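Local coordinates for protein bifunctional dTDP-4-dehydrorhamnose 3,5-epimerase/dTDP-4-dehydrorhamnose reductase (Arabidopsis thaliana, PDB 4QQR) that epimerises dTDP-4-keto-6-deoxy-glucose at C3' and C5' and then reduces the product with NADPH to dTDP-beta-L-rhamnose, at residues I52-N66 / L97-Y111. Numbering follows the deposited sequence.
Sequences IVADIESVKPSHVFN and LADICREKGLVLINY
With chi1 at -45° Ile52 sets CG1 beside its backbone N and leaves CG2 anti to it, and Leu97 extends CG anti to its own N (chi1 178°), which brings Ile52 CG2 to 3.6 Å from Leu97 CD1, the two side chains crossing at about a right angle. The other methyl of Leu97, CD2, reaches the sheet at Asn66 CB, which ties helix 97-103 to strand 63-66. Along the helix pair, Ile100 CD1 fits against Ile52 CB and Val53 CG2. Nearer the sheet, Ile56 CG2 meets Leu106 CD2 tip to tip at 3.6 Å. Lys104 slides past Ile56 in the opposite direction, touching Ile56 CG2 with its CD, and its NZ makes a long salt bridge to Glu57 OE1 at 3.9 Å.

Strands 63-66 and 107-111 run parallel. Val64 N donates to Val107 O, Ile109 N to Val64 O, and Asn66 N to Ile109 O at 2.8 Å; a water extends the ladder from Ser62 O to Val107 N. Val64 and Leu108 point, with Asn66, whose OD1 accepts from Ala68 N, to the face covered by helices 49-59 and 80-103. On the other face Ile109 CG1 sits over the Phe65 ring, a CH-pi contact 4.0 Å from the centroid, while Tyr111 brings its OH and CE2 to the edge of the same ring, at Phe65 CD2.

These are neighbouring central strands of the Rossmann sheet, linked by a crossover through helix 80-103. Strands 14-18 and 161-166 flank the pair, helix 200-212 packs on the Phe65 face, and Tyr111, which probably binds NADPH as in related reductases, bonds through OH to Ser207 of that helix.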
ATOM      1  N   ILE A  52      -3.407 -20.042   2.551  1.00 58.03           N
ATOM      2  CA  ILE A  52      -3.800 -19.561   3.872  1.00 53.52           C
ATOM      3  C   ILE A  52      -5.189 -20.073   4.263  1.00 55.61           C
ATOM      4  O   ILE A  52      -5.396 -20.507   5.414  1.00 54.94           O
ATOM      5  CB  ILE A  52      -3.815 -18.020   3.921  1.00 54.62           C
ATOM      6  CG1 ILE A  52      -2.565 -17.451   3.254  1.00 51.49           C
ATOM      7  CG2 ILE A  52      -3.951 -17.527   5.355  1.00 52.04           C
ATOM      8  CD1 ILE A  52      -1.306 -17.906   3.898  1.00 56.79           C
ATOM      9  N   VAL A  53      -6.132 -20.026   3.316  1.00 52.44           N
ATOM     10  CA  VAL A  53      -7.480 -20.556   3.542  1.00 54.24           C
ATOM     11  C   VAL A  53      -7.415 -22.013   4.015  1.00 54.91           C
ATOM     12  O   VAL A  53      -8.193 -22.434   4.876  1.00 56.08           O
ATOM     13  CB  VAL A  53      -8.399 -20.440   2.283  1.00 57.56           C
ATOM     14  CG1 VAL A  53      -9.814 -20.928   2.588  1.00 51.82           C
ATOM     15  CG2 VAL A  53      -8.466 -19.007   1.788  1.00 57.02           C
ATOM     16  N   ALA A  54      -6.461 -22.766   3.472  1.00 53.96           N
ATOM     17  CA  ALA A  54      -6.273 -24.169   3.832  1.00 54.50           C
ATOM     18  C   ALA A  54      -5.815 -24.335   5.287  1.00 57.00           C
ATOM     19  O   ALA A  54      -6.366 -25.151   6.046  1.00 55.41           O
ATOM     20  CB  ALA A  54      -5.285 -24.816   2.883  1.00 56.05           C
ATOM     21  N   ASP A  55      -4.802 -23.559   5.660  1.00 54.38           N
ATOM     22  CA  ASP A  55      -4.329 -23.502   7.032  1.00 52.73           C
ATOM     23  C   ASP A  55      -5.455 -23.233   8.029  1.00 53.20           C
ATOM     24  O   ASP A  55      -5.521 -23.896   9.060  1.00 53.15           O
ATOM     25  CB  ASP A  55      -3.255 -22.418   7.187  1.00 52.76           C
ATOM     26  CG  ASP A  55      -1.985 -22.729   6.429  1.00 53.88           C
ATOM     27  OD1 ASP A  55      -2.009 -23.640   5.578  1.00 60.80           O
ATOM     28  OD2 ASP A  55      -0.961 -22.055   6.686  1.00 53.51           O
ATOM     29  N   ILE A  56      -6.324 -22.263   7.739  1.00 48.93           N
ATOM     30  CA  ILE A  56      -7.370 -21.911   8.702  1.00 52.18           C
ATOM     31  C   ILE A  56      -8.336 -23.075   8.898  1.00 54.38           C
ATOM     32  O   ILE A  56      -8.801 -23.336  10.009  1.00 51.61           O
ATOM     33  CB  ILE A  56      -8.174 -20.660   8.297  1.00 51.91           C
ATOM     34  CG1 ILE A  56      -7.245 -19.487   7.952  1.00 48.56           C
ATOM     35  CG2 ILE A  56      -9.180 -20.298   9.385  1.00 45.54           C
ATOM     36  CD1 ILE A  56      -6.649 -18.798   9.110  1.00 44.14           C
ATOM     37  N   GLU A  57      -8.626 -23.795   7.821  1.00 58.03           N
ATOM     38  CA  GLU A  57      -9.532 -24.937   7.930  1.00 61.26           C
ATOM     39  C   GLU A  57      -8.867 -26.165   8.562  1.00 58.54           C
ATOM     40  O   GLU A  57      -9.482 -26.881   9.359  1.00 55.63           O
ATOM     41  CB  GLU A  57     -10.159 -25.255   6.576  1.00 61.22           C
ATOM     42  CG  GLU A  57     -10.786 -24.024   5.927  1.00 65.81           C
ATOM     43  CD  GLU A  57     -12.027 -24.345   5.118  1.00 72.32           C
ATOM     44  OE1 GLU A  57     -13.017 -24.815   5.727  1.00 75.85           O
ATOM     45  OE2 GLU A  57     -12.013 -24.119   3.883  1.00 70.66           O
ATOM     46  N   SER A  58      -7.602 -26.381   8.216  1.00 57.29           N
ATOM     47  CA  SER A  58      -6.813 -27.464   8.792  1.00 51.41           C
ATOM     48  C   SER A  58      -6.569 -27.285  10.301  1.00 53.30           C
ATOM     49  O   SER A  58      -6.707 -28.240  11.068  1.00 53.52           O
ATOM     50  CB  SER A  58      -5.491 -27.602   8.034  1.00 51.60           C
ATOM     51  OG  SER A  58      -4.671 -28.603   8.601  1.00 58.24           O
ATOM     52  N   VAL A  59      -6.222 -26.066  10.725  1.00 55.14           N
ATOM     53  CA  VAL A  59      -5.889 -25.778  12.133  1.00 52.02           C
ATOM     54  C   VAL A  59      -7.113 -25.411  12.977  1.00 53.33           C
ATOM     55  O   VAL A  59      -7.130 -25.630  14.197  1.00 50.42           O
ATOM     56  CB  VAL A  59      -4.851 -24.641  12.241  1.00 50.13           C
ATOM     57  CG1 VAL A  59      -4.476 -24.349  13.700  1.00 50.56           C
ATOM     58  CG2 VAL A  59      -3.614 -24.997  11.453  1.00 55.75           C
ATOM     59  N   LYS A  60      -8.129 -24.862  12.316  1.00 52.46           N
ATOM     60  CA  LYS A  60      -9.304 -24.329  12.995  1.00 52.25           C
ATOM     61  C   LYS A  60      -8.896 -23.451  14.184  1.00 51.19           C
ATOM     62  O   LYS A  60      -9.321 -23.695  15.324  1.00 55.07           O
ATOM     63  CB  LYS A  60     -10.218 -25.474  13.444  1.00 54.75           C
ATOM     64  CG  LYS A  60     -10.715 -26.357  12.310  1.00 55.07           C
ATOM     65  CD  LYS A  60     -10.908 -27.810  12.775  1.00 57.62           C
ATOM     66  CE  LYS A  60     -10.550 -28.809  11.659  1.00 56.20           C
ATOM     67  NZ  LYS A  60     -11.678 -29.709  11.303  1.00 63.67           N
ATOM     68  N   PRO A  61      -8.067 -22.427  13.925  1.00 47.62           N
ATOM     69  CA  PRO A  61      -7.459 -21.661  15.025  1.00 50.62           C
ATOM     70  C   PRO A  61      -8.476 -20.779  15.723  1.00 46.98           C
ATOM     71  O   PRO A  61      -9.497 -20.459  15.129  1.00 52.23           O
ATOM     72  CB  PRO A  61      -6.440 -20.773  14.307  1.00 47.76           C
ATOM     73  CG  PRO A  61      -7.089 -20.522  12.965  1.00 50.33           C
ATOM     74  CD  PRO A  61      -7.797 -21.813  12.612  1.00 48.22           C
ATOM     75  N   SER A  62      -8.210 -20.407  16.966  1.00 43.79           N
ATOM     76  CA  SER A  62      -9.052 -19.451  17.661  1.00 43.20           C
ATOM     77  C   SER A  62      -8.548 -18.026  17.403  1.00 48.68           C
ATOM     78  O   SER A  62      -9.328 -17.058  17.450  1.00 47.86           O
ATOM     79  CB  SER A  62      -9.071 -19.739  19.167  1.00 43.88           C
ATOM     80  OG  SER A  62      -7.795 -19.525  19.740  1.00 41.33           O
ATOM     81  N   HIS A  63      -7.239 -17.902  17.164  1.00 46.12           N
ATOM     82  CA  HIS A  63      -6.595 -16.614  16.881  1.00 44.40           C
ATOM     83  C   HIS A  63      -5.416 -16.867  15.936  1.00 46.11           C
ATOM     84  O   HIS A  63      -4.958 -18.006  15.809  1.00 45.34           O
ATOM     85  CB  HIS A  63      -6.071 -15.926  18.159  1.00 45.00           C
ATOM     86  CG  HIS A  63      -7.081 -15.792  19.267  1.00 46.13           C
ATOM     87  ND1 HIS A  63      -7.604 -16.877  19.946  1.00 42.22           N
ATOM     88  CD2 HIS A  63      -7.626 -14.694  19.845  1.00 45.59           C
ATOM     89  CE1 HIS A  63      -8.449 -16.452  20.867  1.00 44.56           C
ATOM     90  NE2 HIS A  63      -8.479 -15.131  20.830  1.00 44.47           N
ATOM     91  N   VAL A  64      -4.921 -15.804  15.293  1.00 45.46           N
ATOM     92  CA  VAL A  64      -3.852 -15.892  14.287  1.00 40.63           C
ATOM     93  C   VAL A  64      -2.768 -14.859  14.585  1.00 36.82           C
ATOM     94  O   VAL A  64      -3.065 -13.743  14.959  1.00 36.36           O
ATOM     95  CB  VAL A  64      -4.393 -15.657  12.831  1.00 40.86           C
ATOM     96  CG1 VAL A  64      -3.246 -15.576  11.804  1.00 39.85           C
ATOM     97  CG2 VAL A  64      -5.397 -16.720  12.428  1.00 41.42           C
ATOM     98  N   PHE A  65      -1.509 -15.239  14.415  1.00 42.69           N
ATOM     99  CA  PHE A  65      -0.387 -14.348  14.702  1.00 42.33           C
ATOM    100  C   PHE A  65       0.475 -14.180  13.467  1.00 42.43           C
ATOM    101  O   PHE A  65       0.947 -15.155  12.894  1.00 45.56           O
ATOM    102  CB  PHE A  65       0.455 -14.911  15.842  1.00 39.75           C
ATOM    103  CG  PHE A  65      -0.214 -14.830  17.176  1.00 39.36           C
ATOM    104  CD1 PHE A  65      -1.242 -15.706  17.503  1.00 37.10           C
ATOM    105  CD2 PHE A  65       0.193 -13.883  18.117  1.00 41.17           C
ATOM    106  CE1 PHE A  65      -1.874 -15.629  18.734  1.00 39.24           C
ATOM    107  CE2 PHE A  65      -0.431 -13.798  19.363  1.00 39.43           C
ATOM    108  CZ  PHE A  65      -1.462 -14.676  19.673  1.00 38.60           C
ATOM    109  N   ASN A  66       0.665 -12.941  13.048  1.00 40.71           N
ATOM    110  CA  ASN A  66       1.508 -12.661  11.897  1.00 42.99           C
ATOM    111  C   ASN A  66       2.889 -12.125  12.306  1.00 42.13           C
ATOM    112  O   ASN A  66       3.068 -10.930  12.567  1.00 42.52           O
ATOM    113  CB  ASN A  66       0.806 -11.682  10.950  1.00 39.78           C
ATOM    114  CG  ASN A  66       1.734 -11.155   9.866  1.00 43.53           C
ATOM    115  OD1 ASN A  66       2.633 -11.862   9.405  1.00 41.39           O
ATOM    116  ND2 ASN A  66       1.523  -9.907   9.461  1.00 43.10           N
ATOM    117  N   LEU A  97      -3.859 -11.998   4.279  1.00 46.07           N
ATOM    118  CA  LEU A  97      -4.061 -12.653   5.583  1.00 43.53           C
ATOM    119  C   LEU A  97      -5.105 -11.924   6.432  1.00 39.48           C
ATOM    120  O   LEU A  97      -5.980 -12.554   7.008  1.00 43.80           O
ATOM    121  CB  LEU A  97      -2.739 -12.808   6.350  1.00 38.84           C
ATOM    122  CG  LEU A  97      -2.835 -13.445   7.742  1.00 37.19           C
ATOM    123  CD1 LEU A  97      -3.217 -14.905   7.690  1.00 40.72           C
ATOM    124  CD2 LEU A  97      -1.551 -13.296   8.478  1.00 37.34           C
ATOM    125  N   ALA A  98      -5.022 -10.599   6.495  1.00 40.70           N
ATOM    126  CA  ALA A  98      -5.995  -9.808   7.255  1.00 42.92           C
ATOM    127  C   ALA A  98      -7.421 -10.026   6.753  1.00 41.67           C
ATOM    128  O   ALA A  98      -8.363 -10.081   7.527  1.00 43.71           O
ATOM    129  CB  ALA A  98      -5.641  -8.341   7.176  1.00 42.24           C
ATOM    130  N   ASP A  99      -7.546 -10.147   5.440  1.00 43.68           N
ATOM    131  CA  ASP A  99      -8.819 -10.263   4.750  1.00 45.70           C
ATOM    132  C   ASP A  99      -9.526 -11.549   5.128  1.00 43.58           C
ATOM    133  O   ASP A  99     -10.678 -11.548   5.559  1.00 41.71           O
ATOM    134  CB  ASP A  99      -8.564 -10.252   3.238  1.00 42.39           C
ATOM    135  CG  ASP A  99      -9.819 -10.016   2.446  1.00 47.74           C
ATOM    136  OD1 ASP A  99     -10.432 -10.998   1.987  1.00 48.83           O
ATOM    137  OD2 ASP A  99     -10.189  -8.837   2.285  1.00 53.19           O
ATOM    138  N   ILE A 100      -8.802 -12.646   4.933  1.00 43.65           N
ATOM    139  CA  ILE A 100      -9.271 -13.980   5.248  1.00 42.40           C
ATOM    140  C   ILE A 100      -9.639 -14.106   6.738  1.00 44.64           C
ATOM    141  O   ILE A 100     -10.673 -14.692   7.083  1.00 44.97           O
ATOM    142  CB  ILE A 100      -8.210 -15.023   4.816  1.00 45.99           C
ATOM    143  CG1 ILE A 100      -8.056 -15.019   3.290  1.00 44.60           C
ATOM    144  CG2 ILE A 100      -8.556 -16.420   5.325  1.00 48.46           C
ATOM    145  CD1 ILE A 100      -6.885 -15.849   2.786  1.00 47.42           C
ATOM    146  N   CYS A 101      -8.812 -13.542   7.618  1.00 40.20           N
ATOM    147  CA  CYS A 101      -9.136 -13.551   9.033  1.00 41.70           C
ATOM    148  C   CYS A 101     -10.412 -12.733   9.313  1.00 44.12           C
ATOM    149  O   CYS A 101     -11.257 -13.137  10.117  1.00 42.62           O
ATOM    150  CB  CYS A 101      -7.964 -13.046   9.877  1.00 41.95           C
ATOM    151  SG  CYS A 101      -6.481 -14.100   9.867  1.00 49.23           S
ATOM    152  N   ARG A 102     -10.553 -11.593   8.645  1.00 40.35           N
ATOM    153  CA  ARG A 102     -11.707 -10.742   8.868  1.00 42.07           C
ATOM    154  C   ARG A 102     -12.986 -11.454   8.441  1.00 42.96           C
ATOM    155  O   ARG A 102     -13.949 -11.519   9.207  1.00 41.61           O
ATOM    156  CB  ARG A 102     -11.554  -9.417   8.123  1.00 44.05           C
ATOM    157  CG  ARG A 102     -12.684  -8.468   8.398  1.00 42.36           C
ATOM    158  CD  ARG A 102     -12.650  -7.295   7.453  1.00 47.28           C
ATOM    159  NE  ARG A 102     -13.901  -6.541   7.501  1.00 49.74           N
ATOM    160  CZ  ARG A 102     -14.923  -6.746   6.679  1.00 46.63           C
ATOM    161  NH1 ARG A 102     -14.843  -7.672   5.735  1.00 42.24           N
ATOM    162  NH2 ARG A 102     -16.021  -6.018   6.796  1.00 50.53           N
ATOM    163  N   GLU A 103     -12.982 -12.000   7.224  1.00 42.14           N
ATOM    164  CA  GLU A 103     -14.091 -12.810   6.756  1.00 42.77           C
ATOM    165  C   GLU A 103     -14.463 -13.900   7.772  1.00 49.10           C
ATOM    166  O   GLU A 103     -15.647 -14.129   8.032  1.00 50.45           O
ATOM    167  CB  GLU A 103     -13.772 -13.431   5.397  1.00 48.17           C
ATOM    168  CG  GLU A 103     -15.023 -13.781   4.549  1.00 51.64           C
ATOM    169  CD  GLU A 103     -15.483 -15.247   4.687  1.00 64.13           C
ATOM    170  OE1 GLU A 103     -14.716 -16.081   5.244  1.00 60.62           O
ATOM    171  OE2 GLU A 103     -16.617 -15.566   4.227  1.00 66.45           O
ATOM    172  N   LYS A 104     -13.458 -14.545   8.372  1.00 47.38           N
ATOM    173  CA  LYS A 104     -13.719 -15.666   9.274  1.00 46.69           C
ATOM    174  C   LYS A 104     -13.952 -15.272  10.731  1.00 44.38           C
ATOM    175  O   LYS A 104     -14.124 -16.141  11.591  1.00 43.52           O
ATOM    176  CB  LYS A 104     -12.633 -16.746   9.153  1.00 43.19           C
ATOM    177  CG  LYS A 104     -12.601 -17.408   7.786  1.00 47.97           C
ATOM    178  CD  LYS A 104     -12.248 -18.882   7.880  1.00 58.07           C
ATOM    179  CE  LYS A 104     -12.532 -19.632   6.563  1.00 58.35           C
ATOM    180  NZ  LYS A 104     -12.299 -21.111   6.693  1.00 59.59           N
ATOM    181  N   GLY A 105     -13.973 -13.969  11.003  1.00 40.02           N
ATOM    182  CA  GLY A 105     -14.168 -13.489  12.360  1.00 36.39           C
ATOM    183  C   GLY A 105     -12.940 -13.630  13.248  1.00 37.49           C
ATOM    184  O   GLY A 105     -12.998 -13.379  14.445  1.00 40.97           O
ATOM    185  N   LEU A 106     -11.821 -14.020  12.652  1.00 41.44           N
ATOM    186  CA  LEU A 106     -10.592 -14.302  13.401  1.00 44.27           C
ATOM    187  C   LEU A 106      -9.760 -13.043  13.695  1.00 43.49           C
ATOM    188  O   LEU A 106      -9.461 -12.237  12.788  1.00 40.57           O
ATOM    189  CB  LEU A 106      -9.734 -15.336  12.649  1.00 42.73           C
ATOM    190  CG  LEU A 106      -9.673 -16.841  12.996  1.00 46.66           C
ATOM    191  CD1 LEU A 106     -10.565 -17.245  14.177  1.00 41.14           C
ATOM    192  CD2 LEU A 106      -9.940 -17.724  11.752  1.00 44.77           C
ATOM    193  N   VAL A 107      -9.392 -12.886  14.970  1.00 43.77           N
ATOM    194  CA  VAL A 107      -8.437 -11.856  15.396  1.00 40.76           C
ATOM    195  C   VAL A 107      -7.012 -12.175  14.927  1.00 42.21           C
ATOM    196  O   VAL A 107      -6.520 -13.300  15.029  1.00 39.07           O
ATOM    197  CB  VAL A 107      -8.438 -11.655  16.913  1.00 43.53           C
ATOM    198  CG1 VAL A 107      -7.358 -10.660  17.314  1.00 40.79           C
ATOM    199  CG2 VAL A 107      -9.817 -11.176  17.389  1.00 47.40           C
ATOM    200  N   LEU A 108      -6.366 -11.162  14.381  1.00 44.61           N
ATOM    201  CA  LEU A 108      -5.043 -11.300  13.831  1.00 40.13           C
ATOM    202  C   LEU A 108      -4.120 -10.342  14.577  1.00 39.30           C
ATOM    203  O   LEU A 108      -4.308  -9.128  14.560  1.00 37.22           O
ATOM    204  CB  LEU A 108      -5.090 -10.949  12.346  1.00 40.36           C
ATOM    205  CG  LEU A 108      -3.759 -10.615  11.696  1.00 40.36           C
ATOM    206  CD1 LEU A 108      -2.867 -11.838  11.782  1.00 40.70           C
ATOM    207  CD2 LEU A 108      -3.999 -10.200  10.274  1.00 37.40           C
ATOM    208  N   ILE A 109      -3.130 -10.904  15.250  1.00 43.85           N
ATOM    209  CA  ILE A 109      -2.101 -10.113  15.904  1.00 39.91           C
ATOM    210  C   ILE A 109      -0.993  -9.861  14.904  1.00 41.19           C
ATOM    211  O   ILE A 109      -0.244 -10.773  14.552  1.00 41.00           O
ATOM    212  CB  ILE A 109      -1.528 -10.847  17.102  1.00 34.87           C
ATOM    213  CG1 ILE A 109      -2.649 -11.173  18.099  1.00 37.51           C
ATOM    214  CG2 ILE A 109      -0.430 -10.019  17.739  1.00 36.38           C
ATOM    215  CD1 ILE A 109      -3.330  -9.943  18.727  1.00 35.79           C
ATOM    216  N   ASN A 110      -0.900  -8.624  14.436  1.00 41.44           N
ATOM    217  CA  ASN A 110       0.103  -8.242  13.447  1.00 41.34           C
ATOM    218  C   ASN A 110       1.295  -7.480  14.076  1.00 40.95           C
ATOM    219  O   ASN A 110       1.175  -6.321  14.470  1.00 41.87           O
ATOM    220  CB  ASN A 110      -0.585  -7.451  12.325  1.00 40.31           C
ATOM    221  CG  ASN A 110       0.375  -6.965  11.263  1.00 42.08           C
ATOM    222  OD1 ASN A 110       1.036  -7.756  10.598  1.00 45.06           O
ATOM    223  ND2 ASN A 110       0.413  -5.651  11.059  1.00 44.73           N
ATOM    224  N   TYR A 111       2.426  -8.167  14.197  1.00 37.34           N
ATOM    225  CA  TYR A 111       3.675  -7.574  14.639  1.00 31.92           C
ATOM    226  C   TYR A 111       4.232  -6.678  13.545  1.00 39.06           C
ATOM    227  O   TYR A 111       4.390  -7.093  12.404  1.00 42.18           O
ATOM    228  CB  TYR A 111       4.668  -8.684  14.999  1.00 32.68           C
ATOM    229  CG  TYR A 111       4.181  -9.509  16.167  1.00 37.88           C
ATOM    230  CD1 TYR A 111       4.327  -9.056  17.480  1.00 35.24           C
ATOM    231  CD2 TYR A 111       3.511 -10.704  15.962  1.00 37.64           C
ATOM    232  CE1 TYR A 111       3.857  -9.789  18.540  1.00 35.89           C
ATOM    233  CE2 TYR A 111       3.034 -11.443  17.022  1.00 37.04           C
ATOM    234  CZ  TYR A 111       3.211 -10.984  18.305  1.00 39.47           C
ATOM    235  OH  TYR A 111       2.741 -11.734  19.355  1.00 41.06           O
TER
HETATM  236  O   HOH W   1     -10.627 -14.565  17.162  1.00 42.33           O